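Long-range contacts in glutamyl-tRNA(Gln) amidotransferase subunit B, mitochondrial (Saccharomyces cerevisiae, PDB 4N0H), which belongs to the GatB/GatE family and forms subunit B of a mitochondrial amidotransferase, found here in an assembly of three protein chains: residues Leu18-Gln23 with Met210-Asn215; Ile85-Arg90 with His107-Ala112. All coordinates share one frame; numbering follows the deposited sequence.

Contact 1: residues Leu18-Gln23 with Met210-Asn215; sequences LEIHTQ and MRVDVN
Glu19 and Asp213 exchange a pair of backbone hydrogen bonds. Glu19 N reaches Asp213 O at 2.9 Å, and Asp213 N returns to Glu19 O at 2.8 Å. Two residues further on, His21 and Arg211 repeat the exchange, and between these hydrogen-bonded pairs the alpha C-H of Ile20 leans on the carbonyl oxygen of Arg211. Residues 18-23 and 210-215 are thus neighbouring antiparallel strands of the large mixed sheet. Strand 168-174 lies along the other edge of 18-23, bonded through Leu18, Ile20 and Thr22, which makes 18-23 an interior strand.

Apolar packing occupies the face that carries Leu18, Ile20, Met210, Val212 and Val214. Leu18 CD2 touches two valines, Val214 CG2 at 3.7 Å and Val212 CG1 at 3.9 Å. Ile20 lies alongside Val212, their side chains pointing the same way. Met210 is fully extended, with CG anti to the backbone N (chi1 176°), and this carries its methyl CE to within 3.5 Å of Ile20 CG2. Helix 181-197 packs over Leu18, Ile20 and Met210, while helix 232-248 takes Val212 and Val214.

Polar and charged groups gather on the opposite face. Glu19 OE1 and Asp213 OD2 stand 4.3 Å apart, like charges that would probably repel mildly; Lys227 also touches Asp213. At the far end Gln23 NE2 sits 3.2 Å from Arg211 NH2, at the guanidinium edge, the amide and guanidinium planes 59° apart. Both are donors to Asp143 OD1, Gln23 by a hydrogen bond and Arg211 by a salt bridge.

Contact 2: residues Ile85-Arg90 with His107-Ala112; sequences ISQFDR and HYRPFA
The carbonyl oxygen of Ile85 is gripped side-on by the guanidinium of Arg109, with NE at 2.7 Å and NH2 at 2.9 Å from Ile85 O. The oxygen lies close to the guanidinium plane; NH2 meets it on a lone pair, whereas NE comes from above the carbonyl plane. A bend at chi3 (55°) turns the arginine back to make this grip. Its aliphatic part rests on Gln87, whose CG lies 3.6 Å from Arg109 CB, and the two side chains cross at about a right angle.

Asp89 points at the other segment and collects amides with one oxygen: Tyr108 N bonds to OD1 at 3.0 Å, arriving from above the carboxylate plane, and His107 N adds a weak bond. The second oxygen, OD2, lies at the edge of the Tyr108 ring, 3.4 Å from CD2, with carboxylate and ring planes 77° apart. A water accepts from Arg109 N at 2.7 Å and can donate to Gln87 O. Another water lies between Ser86 OG and Phe111 O, within hydrogen-bonding distance of both.

Elsewhere in the chain, Tyr108 OH hydrogen-bonds to Tyr285 O, and the Tyr108 side chain packs on an aromatic residue of another protein chain. The arrangement belongs to the beta hairpin of strands 89-92 and 102-120, the second of which is interrupted here; Phe111 and Ala112 form a classic beta bulge against strand 130-142.

Both contacts reach the same mixed sheet, but their nearest atoms are about 11 Å apart and they do not touch. The centre of contact 1 is about 5 Å from the centre of the chain, that of contact 2 about 14 Å. Both are partly buried: contact 1 has a buried apolar face and no exposed residue, while contact 2 includes the exposed Tyr108. Contact 1 joins strands distant in sequence by a regular ladder; contact 2 joins parts of a local hairpin, falling between those strands in sequence, through side chains and waters bonded to an irregular backbone. Another protein chain reaches contact 2, where its polar side chains hydrogen-bond Arg90; none touches contact 1.

Contact 1: residues Leu18-Gln23 with Met210-Asn215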
ATOM      1  N   LEU B  18      29.920  -2.909 -15.526  1.00 44.77           N
ATOM      2  CA  LEU B  18      28.801  -3.589 -16.170  1.00 44.74           C
ATOM      3  C   LEU B  18      27.587  -3.679 -15.255  1.00 44.03           C
ATOM      4  O   LEU B  18      27.721  -3.828 -14.040  1.00 39.07           O
ATOM      5  CB  LEU B  18      29.214  -4.996 -16.616  1.00 41.48           C
ATOM      6  CG  LEU B  18      30.343  -5.099 -17.639  1.00 41.99           C
ATOM      7  CD1 LEU B  18      30.721  -6.553 -17.863  1.00 44.09           C
ATOM      8  CD2 LEU B  18      29.935  -4.445 -18.948  1.00 42.98           C
ATOM      9  N   GLU B  19      26.403  -3.587 -15.854  1.00 41.95           N
ATOM     10  CA  GLU B  19      25.157  -3.856 -15.149  1.00 45.20           C
ATOM     11  C   GLU B  19      24.440  -4.987 -15.871  1.00 45.22           C
ATOM     12  O   GLU B  19      23.978  -4.820 -17.002  1.00 45.90           O
ATOM     13  CB  GLU B  19      24.282  -2.608 -15.102  1.00 50.64           C
ATOM     14  CG  GLU B  19      24.920  -1.453 -14.355  1.00 61.33           C
ATOM     15  CD  GLU B  19      24.135  -0.165 -14.491  1.00 71.51           C
ATOM     16  OE1 GLU B  19      23.018  -0.200 -15.054  1.00 72.47           O
ATOM     17  OE2 GLU B  19      24.640   0.884 -14.036  1.00 77.41           O
ATOM     18  N   ILE B  20      24.369  -6.145 -15.223  1.00 40.91           N
ATOM     19  CA  ILE B  20      23.852  -7.345 -15.869  1.00 37.72           C
ATOM     20  C   ILE B  20      22.544  -7.838 -15.262  1.00 37.09           C
ATOM     21  O   ILE B  20      22.493  -8.241 -14.100  1.00 35.41           O
ATOM     22  CB  ILE B  20      24.880  -8.492 -15.849  1.00 37.73           C
ATOM     23  CG1 ILE B  20      26.191  -8.043 -16.498  1.00 42.91           C
ATOM     24  CG2 ILE B  20      24.320  -9.709 -16.568  1.00 29.54           C
ATOM     25  CD1 ILE B  20      27.264  -9.117 -16.531  1.00 43.23           C
ATOM     26  N   HIS B  21      21.487  -7.806 -16.065  1.00 35.58           N
ATOM     27  CA  HIS B  21      20.199  -8.325 -15.644  1.00 32.19           C
ATOM     28  C   HIS B  21      20.069  -9.761 -16.107  1.00 34.35           C
ATOM     29  O   HIS B  21      20.369 -10.088 -17.255  1.00 36.36           O
ATOM     30  CB  HIS B  21      19.058  -7.474 -16.197  1.00 34.61           C
ATOM     31  CG  HIS B  21      18.982  -6.108 -15.594  1.00 40.98           C
ATOM     32  ND1 HIS B  21      19.853  -5.096 -15.929  1.00 46.62           N
ATOM     33  CD2 HIS B  21      18.141  -5.590 -14.668  1.00 44.36           C
ATOM     34  CE1 HIS B  21      19.551  -4.011 -15.240  1.00 48.62           C
ATOM     35  NE2 HIS B  21      18.516  -4.285 -14.467  1.00 49.65           N
ATOM     36  N   THR B  22      19.627 -10.622 -15.201  1.00 33.87           N
ATOM     37  CA  THR B  22      19.546 -12.043 -15.482  1.00 35.81           C
ATOM     38  C   THR B  22      18.198 -12.616 -15.051  1.00 31.36           C
ATOM     39  O   THR B  22      17.820 -12.522 -13.885  1.00 29.68           O
ATOM     40  CB  THR B  22      20.691 -12.796 -14.777  1.00 43.74           C
ATOM     41  OG1 THR B  22      21.897 -12.651 -15.538  1.00 49.02           O
ATOM     42  CG2 THR B  22      20.367 -14.259 -14.652  1.00 45.40           C
ATOM     43  N   GLN B  23      17.476 -13.199 -16.002  1.00 34.15           N
ATOM     44  CA  GLN B  23      16.213 -13.860 -15.704  1.00 32.80           C
ATOM     45  C   GLN B  23      16.470 -15.149 -14.943  1.00 30.26           C
ATOM     46  O   GLN B  23      17.222 -16.005 -15.406  1.00 35.11           O
ATOM     47  CB  GLN B  23      15.442 -14.179 -16.989  1.00 33.70           C
ATOM     48  CG  GLN B  23      14.783 -12.984 -17.647  1.00 38.44           C
ATOM     49  CD  GLN B  23      13.834 -13.377 -18.767  1.00 45.77           C
ATOM     50  OE1 GLN B  23      14.060 -14.361 -19.475  1.00 48.92           O
ATOM     51  NE2 GLN B  23      12.761 -12.609 -18.929  1.00 44.35           N
ATOM     52  N   MET B 210      19.677 -12.935 -20.340  1.00 42.54           N
ATOM     53  CA  MET B 210      20.721 -12.099 -19.763  1.00 38.87           C
ATOM     54  C   MET B 210      20.848 -10.827 -20.595  1.00 40.20           C
ATOM     55  O   MET B 210      20.810 -10.873 -21.825  1.00 39.12           O
ATOM     56  CB  MET B 210      22.050 -12.855 -19.712  1.00 36.45           C
ATOM     57  CG  MET B 210      23.230 -12.042 -19.210  1.00 36.79           C
ATOM     58  SD  MET B 210      24.692 -13.076 -18.955  1.00 50.69           S
ATOM     59  CE  MET B 210      25.984 -11.844 -18.849  1.00 75.76           C
ATOM     60  N   ARG B 211      20.970  -9.689 -19.920  1.00 38.46           N
ATOM     61  CA  ARG B 211      21.060  -8.399 -20.597  1.00 41.94           C
ATOM     62  C   ARG B 211      22.185  -7.591 -19.967  1.00 41.80           C
ATOM     63  O   ARG B 211      22.273  -7.486 -18.741  1.00 34.75           O
ATOM     64  CB  ARG B 211      19.738  -7.636 -20.482  1.00 43.30           C
ATOM     65  CG  ARG B 211      18.516  -8.441 -20.897  1.00 48.84           C
ATOM     66  CD  ARG B 211      17.244  -7.913 -20.249  1.00 52.48           C
ATOM     67  NE  ARG B 211      16.178  -8.913 -20.261  1.00 53.21           N
ATOM     68  CZ  ARG B 211      15.074  -8.841 -19.524  1.00 51.27           C
ATOM     69  NH1 ARG B 211      14.886  -7.810 -18.711  1.00 50.41           N
ATOM     70  NH2 ARG B 211      14.160  -9.801 -19.595  1.00 44.21           N
ATOM     71  N   VAL B 212      23.045  -7.020 -20.805  1.00 40.87           N
ATOM     72  CA  VAL B 212      24.218  -6.310 -20.313  1.00 43.23           C
ATOM     73  C   VAL B 212      24.224  -4.827 -20.686  1.00 48.25           C
ATOM     74  O   VAL B 212      24.295  -4.476 -21.862  1.00 49.78           O
ATOM     75  CB  VAL B 212      25.512  -6.954 -20.842  1.00 42.20           C
ATOM     76  CG1 VAL B 212      26.730  -6.220 -20.303  1.00 37.43           C
ATOM     77  CG2 VAL B 212      25.556  -8.427 -20.479  1.00 42.75           C
ATOM     78  N   ASP B 213      24.141  -3.965 -19.679  1.00 49.25           N
ATOM     79  CA  ASP B 213      24.376  -2.539 -19.870  1.00 49.64           C
ATOM     80  C   ASP B 213      25.813  -2.222 -19.475  1.00 50.58           C
ATOM     81  O   ASP B 213      26.412  -2.932 -18.669  1.00 50.07           O
ATOM     82  CB  ASP B 213      23.418  -1.704 -19.019  1.00 53.12           C
ATOM     83  CG  ASP B 213      21.969  -1.871 -19.429  1.00 59.11           C
ATOM     84  OD1 ASP B 213      21.710  -2.184 -20.613  1.00 55.81           O
ATOM     85  OD2 ASP B 213      21.088  -1.681 -18.560  1.00 64.01           O
ATOM     86  N   VAL B 214      26.362  -1.153 -20.040  1.00 54.30           N
ATOM     87  CA  VAL B 214      27.731  -0.744 -19.744  1.00 53.20           C
ATOM     88  C   VAL B 214      27.752   0.698 -19.262  1.00 53.33           C
ATOM     89  O   VAL B 214      26.985   1.529 -19.743  1.00 55.95           O
ATOM     90  CB  VAL B 214      28.633  -0.857 -20.997  1.00 54.41           C
ATOM     91  CG1 VAL B 214      30.070  -0.450 -20.680  1.00 54.34           C
ATOM     92  CG2 VAL B 214      28.597  -2.264 -21.557  1.00 54.42           C
ATOM     93  N   ASN B 215      28.615   0.988 -18.295  1.00 50.26           N
ATOM     94  CA  ASN B 215      28.944   2.366 -17.958  1.00 56.81           C
ATOM     95  C   ASN B 215      30.456   2.557 -18.017  1.00 61.96           C
ATOM     96  O   ASN B 215      31.213   1.704 -17.553  1.00 61.75           O
ATOM     97  CB  ASN B 215      28.396   2.756 -16.583  1.00 59.55           C
ATOM     98  CG  ASN B 215      28.878   1.837 -15.481  1.00 62.52           C
ATOM     99  OD1 ASN B 215      28.169   0.919 -15.069  1.00 64.67           O
ATOM    100  ND2 ASN B 215      30.090   2.078 -14.996  1.00 63.44           N
TER

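Contact 2: residues Ile85-Arg90 with His107-Ala112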
ATOM      1  N   ILE B  85      19.248  -6.999   6.437  1.00 33.47           N
ATOM      2  CA  ILE B  85      17.883  -6.684   6.050  1.00 34.06           C
ATOM      3  C   ILE B  85      17.885  -6.177   4.616  1.00 35.14           C
ATOM      4  O   ILE B  85      18.600  -5.228   4.293  1.00 37.64           O
ATOM      5  CB  ILE B  85      17.290  -5.569   6.931  1.00 36.62           C
ATOM      6  CG1 ILE B  85      17.190  -6.018   8.391  1.00 38.14           C
ATOM      7  CG2 ILE B  85      15.926  -5.139   6.410  1.00 37.01           C
ATOM      8  CD1 ILE B  85      16.101  -7.032   8.640  1.00 39.07           C
ATOM      9  N   SER B  86      17.105  -6.809   3.749  1.00 29.88           N
ATOM     10  CA  SER B  86      16.828  -6.205   2.453  1.00 30.02           C
ATOM     11  C   SER B  86      15.325  -5.996   2.271  1.00 29.19           C
ATOM     12  O   SER B  86      14.511  -6.566   3.001  1.00 26.45           O
ATOM     13  CB  SER B  86      17.458  -6.992   1.292  1.00 31.56           C
ATOM     14  OG  SER B  86      16.879  -8.275   1.141  1.00 32.57           O
ATOM     15  N   GLN B  87      14.968  -5.155   1.310  1.00 28.00           N
ATOM     16  CA  GLN B  87      13.582  -4.770   1.116  1.00 25.41           C
ATOM     17  C   GLN B  87      13.349  -4.449  -0.346  1.00 23.55           C
ATOM     18  O   GLN B  87      14.299  -4.218  -1.103  1.00 20.92           O
ATOM     19  CB  GLN B  87      13.251  -3.537   1.959  1.00 33.76           C
ATOM     20  CG  GLN B  87      14.181  -2.366   1.697  1.00 43.88           C
ATOM     21  CD  GLN B  87      13.632  -1.037   2.194  1.00 48.49           C
ATOM     22  OE1 GLN B  87      13.076  -0.947   3.291  1.00 49.10           O
ATOM     23  NE2 GLN B  87      13.782   0.006   1.376  1.00 40.09           N
ATOM     24  N   PHE B  88      12.083  -4.440  -0.744  1.00 23.17           N
ATOM     25  CA  PHE B  88      11.714  -4.057  -2.094  1.00 27.16           C
ATOM     26  C   PHE B  88      11.124  -2.654  -2.100  1.00 25.36           C
ATOM     27  O   PHE B  88      10.365  -2.292  -1.204  1.00 27.28           O
ATOM     28  CB  PHE B  88      10.715  -5.056  -2.678  1.00 25.77           C
ATOM     29  CG  PHE B  88      11.311  -6.396  -2.970  1.00 26.33           C
ATOM     30  CD1 PHE B  88      11.289  -7.401  -2.020  1.00 22.08           C
ATOM     31  CD2 PHE B  88      11.921  -6.643  -4.187  1.00 26.62           C
ATOM     32  CE1 PHE B  88      11.849  -8.636  -2.288  1.00 22.85           C
ATOM     33  CE2 PHE B  88      12.484  -7.877  -4.458  1.00 29.28           C
ATOM     34  CZ  PHE B  88      12.447  -8.871  -3.509  1.00 24.20           C
ATOM     35  N   ASP B  89      11.469  -1.875  -3.119  1.00 26.65           N
ATOM     36  CA  ASP B  89      10.953  -0.518  -3.260  1.00 27.78           C
ATOM     37  C   ASP B  89      10.206  -0.378  -4.578  1.00 24.27           C
ATOM     38  O   ASP B  89      10.425  -1.151  -5.505  1.00 30.34           O
ATOM     39  CB  ASP B  89      12.094   0.499  -3.205  1.00 30.15           C
ATOM     40  CG  ASP B  89      13.093   0.193  -2.101  1.00 34.48           C
ATOM     41  OD1 ASP B  89      14.244  -0.178  -2.428  1.00 29.03           O
ATOM     42  OD2 ASP B  89      12.723   0.314  -0.909  1.00 32.26           O
ATOM     43  N   ARG B  90       9.326   0.614  -4.654  1.00 23.37           N
ATOM     44  CA  ARG B  90       8.567   0.882  -5.868  1.00 23.26           C
ATOM     45  C   ARG B  90       9.247   1.956  -6.712  1.00 28.55           C
ATOM     46  O   ARG B  90       9.497   3.066  -6.240  1.00 27.83           O
ATOM     47  CB  ARG B  90       7.148   1.328  -5.516  1.00 19.23           C
ATOM     48  CG  ARG B  90       6.379   0.303  -4.707  1.00 22.59           C
ATOM     49  CD  ARG B  90       4.979   0.786  -4.377  1.00 20.79           C
ATOM     50  NE  ARG B  90       4.208  -0.246  -3.692  1.00 24.95           N
ATOM     51  CZ  ARG B  90       2.975  -0.066  -3.227  1.00 27.65           C
ATOM     52  NH1 ARG B  90       2.376   1.105  -3.378  1.00 23.38           N
ATOM     53  NH2 ARG B  90       2.339  -1.058  -2.616  1.00 24.34           N
ATOM     54  N   HIS B 107      16.111  -1.036  -4.391  1.00 32.78           N
ATOM     55  CA  HIS B 107      16.884   0.185  -4.581  1.00 33.83           C
ATOM     56  C   HIS B 107      17.703   0.581  -3.350  1.00 36.69           C
ATOM     57  O   HIS B 107      18.929   0.672  -3.417  1.00 41.00           O
ATOM     58  CB  HIS B 107      15.959   1.334  -4.998  1.00 35.60           C
ATOM     59  CG  HIS B 107      16.665   2.639  -5.192  1.00 40.71           C
ATOM     60  ND1 HIS B 107      16.546   3.689  -4.306  1.00 43.46           N
ATOM     61  CD2 HIS B 107      17.498   3.067  -6.170  1.00 38.88           C
ATOM     62  CE1 HIS B 107      17.278   4.705  -4.728  1.00 41.42           C
ATOM     63  NE2 HIS B 107      17.865   4.353  -5.858  1.00 41.55           N
ATOM     64  N   TYR B 108      17.025   0.817  -2.232  1.00 31.49           N
ATOM     65  CA  TYR B 108      17.685   1.305  -1.019  1.00 31.51           C
ATOM     66  C   TYR B 108      18.476   0.231  -0.276  1.00 32.25           C
ATOM     67  O   TYR B 108      19.509   0.521   0.321  1.00 31.73           O
ATOM     68  CB  TYR B 108      16.668   1.926  -0.051  1.00 32.88           C
ATOM     69  CG  TYR B 108      15.955   3.144  -0.590  1.00 36.21           C
ATOM     70  CD1 TYR B 108      16.645   4.327  -0.827  1.00 38.98           C
ATOM     71  CD2 TYR B 108      14.590   3.116  -0.848  1.00 33.92           C
ATOM     72  CE1 TYR B 108      15.996   5.445  -1.320  1.00 41.81           C
ATOM     73  CE2 TYR B 108      13.931   4.227  -1.333  1.00 34.89           C
ATOM     74  CZ  TYR B 108      14.639   5.389  -1.569  1.00 40.00           C
ATOM     75  OH  TYR B 108      13.989   6.502  -2.055  1.00 42.64           O
ATOM     76  N   ARG B 109      17.971  -1.000  -0.288  1.00 31.60           N
ATOM     77  CA  ARG B 109      18.594  -2.092   0.456  1.00 33.03           C
ATOM     78  C   ARG B 109      18.690  -3.360  -0.390  1.00 29.12           C
ATOM     79  O   ARG B 109      17.794  -4.200  -0.369  1.00 29.51           O
ATOM     80  CB  ARG B 109      17.821  -2.380   1.746  1.00 35.54           C
ATOM     81  CG  ARG B 109      17.665  -1.174   2.666  1.00 38.38           C
ATOM     82  CD  ARG B 109      17.270  -1.605   4.069  1.00 49.68           C
ATOM     83  NE  ARG B 109      18.223  -2.571   4.616  1.00 60.39           N
ATOM     84  CZ  ARG B 109      19.343  -2.240   5.253  1.00 66.99           C
ATOM     85  NH1 ARG B 109      19.656  -0.962   5.427  1.00 69.93           N
ATOM     86  NH2 ARG B 109      20.150  -3.185   5.715  1.00 66.13           N
ATOM     87  N   PRO B 110      19.789  -3.496  -1.141  1.00 27.20           N
ATOM     88  CA  PRO B 110      19.999  -4.638  -2.036  1.00 27.92           C
ATOM     89  C   PRO B 110      20.208  -5.938  -1.264  1.00 30.51           C
ATOM     90  O   PRO B 110      20.560  -5.908  -0.080  1.00 24.82           O
ATOM     91  CB  PRO B 110      21.268  -4.249  -2.809  1.00 27.64           C
ATOM     92  CG  PRO B 110      21.980  -3.290  -1.908  1.00 29.50           C
ATOM     93  CD  PRO B 110      20.896  -2.527  -1.203  1.00 26.46           C
ATOM     94  N   PHE B 111      19.975  -7.064  -1.935  1.00 28.84           N
ATOM     95  CA  PHE B 111      20.109  -8.380  -1.318  1.00 27.61           C
ATOM     96  C   PHE B 111      21.518  -8.638  -0.777  1.00 27.01           C
ATOM     97  O   PHE B 111      21.676  -9.190   0.309  1.00 26.53           O
ATOM     98  CB  PHE B 111      19.722  -9.488  -2.309  1.00 25.16           C
ATOM     99  CG  PHE B 111      19.694 -10.867  -1.693  1.00 28.26           C
ATOM    100  CD1 PHE B 111      20.800 -11.704  -1.774  1.00 27.45           C
ATOM    101  CD2 PHE B 111      18.569 -11.318  -1.021  1.00 29.80           C
ATOM    102  CE1 PHE B 111      20.778 -12.968  -1.204  1.00 24.62           C
ATOM    103  CE2 PHE B 111      18.537 -12.583  -0.450  1.00 30.37           C
ATOM    104  CZ  PHE B 111      19.644 -13.406  -0.537  1.00 25.52           C
ATOM    105  N   ALA B 112      22.533  -8.250  -1.544  1.00 25.51           N
ATOM    106  CA  ALA B 112      23.924  -8.461  -1.151  1.00 30.98           C
ATOM    107  C   ALA B 112      24.827  -7.354  -1.669  1.00 32.34           C
ATOM    108  O   ALA B 112      24.492  -6.651  -2.623  1.00 30.82           O
ATOM    109  CB  ALA B 112      24.423  -9.819  -1.644  1.00 32.38           C
TER
HETATM  110  O   HOH W   1      19.266  -9.693   2.078  1.00 29.15           O
HETATM  111  O   HOH W   2      15.556  -1.883  -1.141  1.00 33.50           O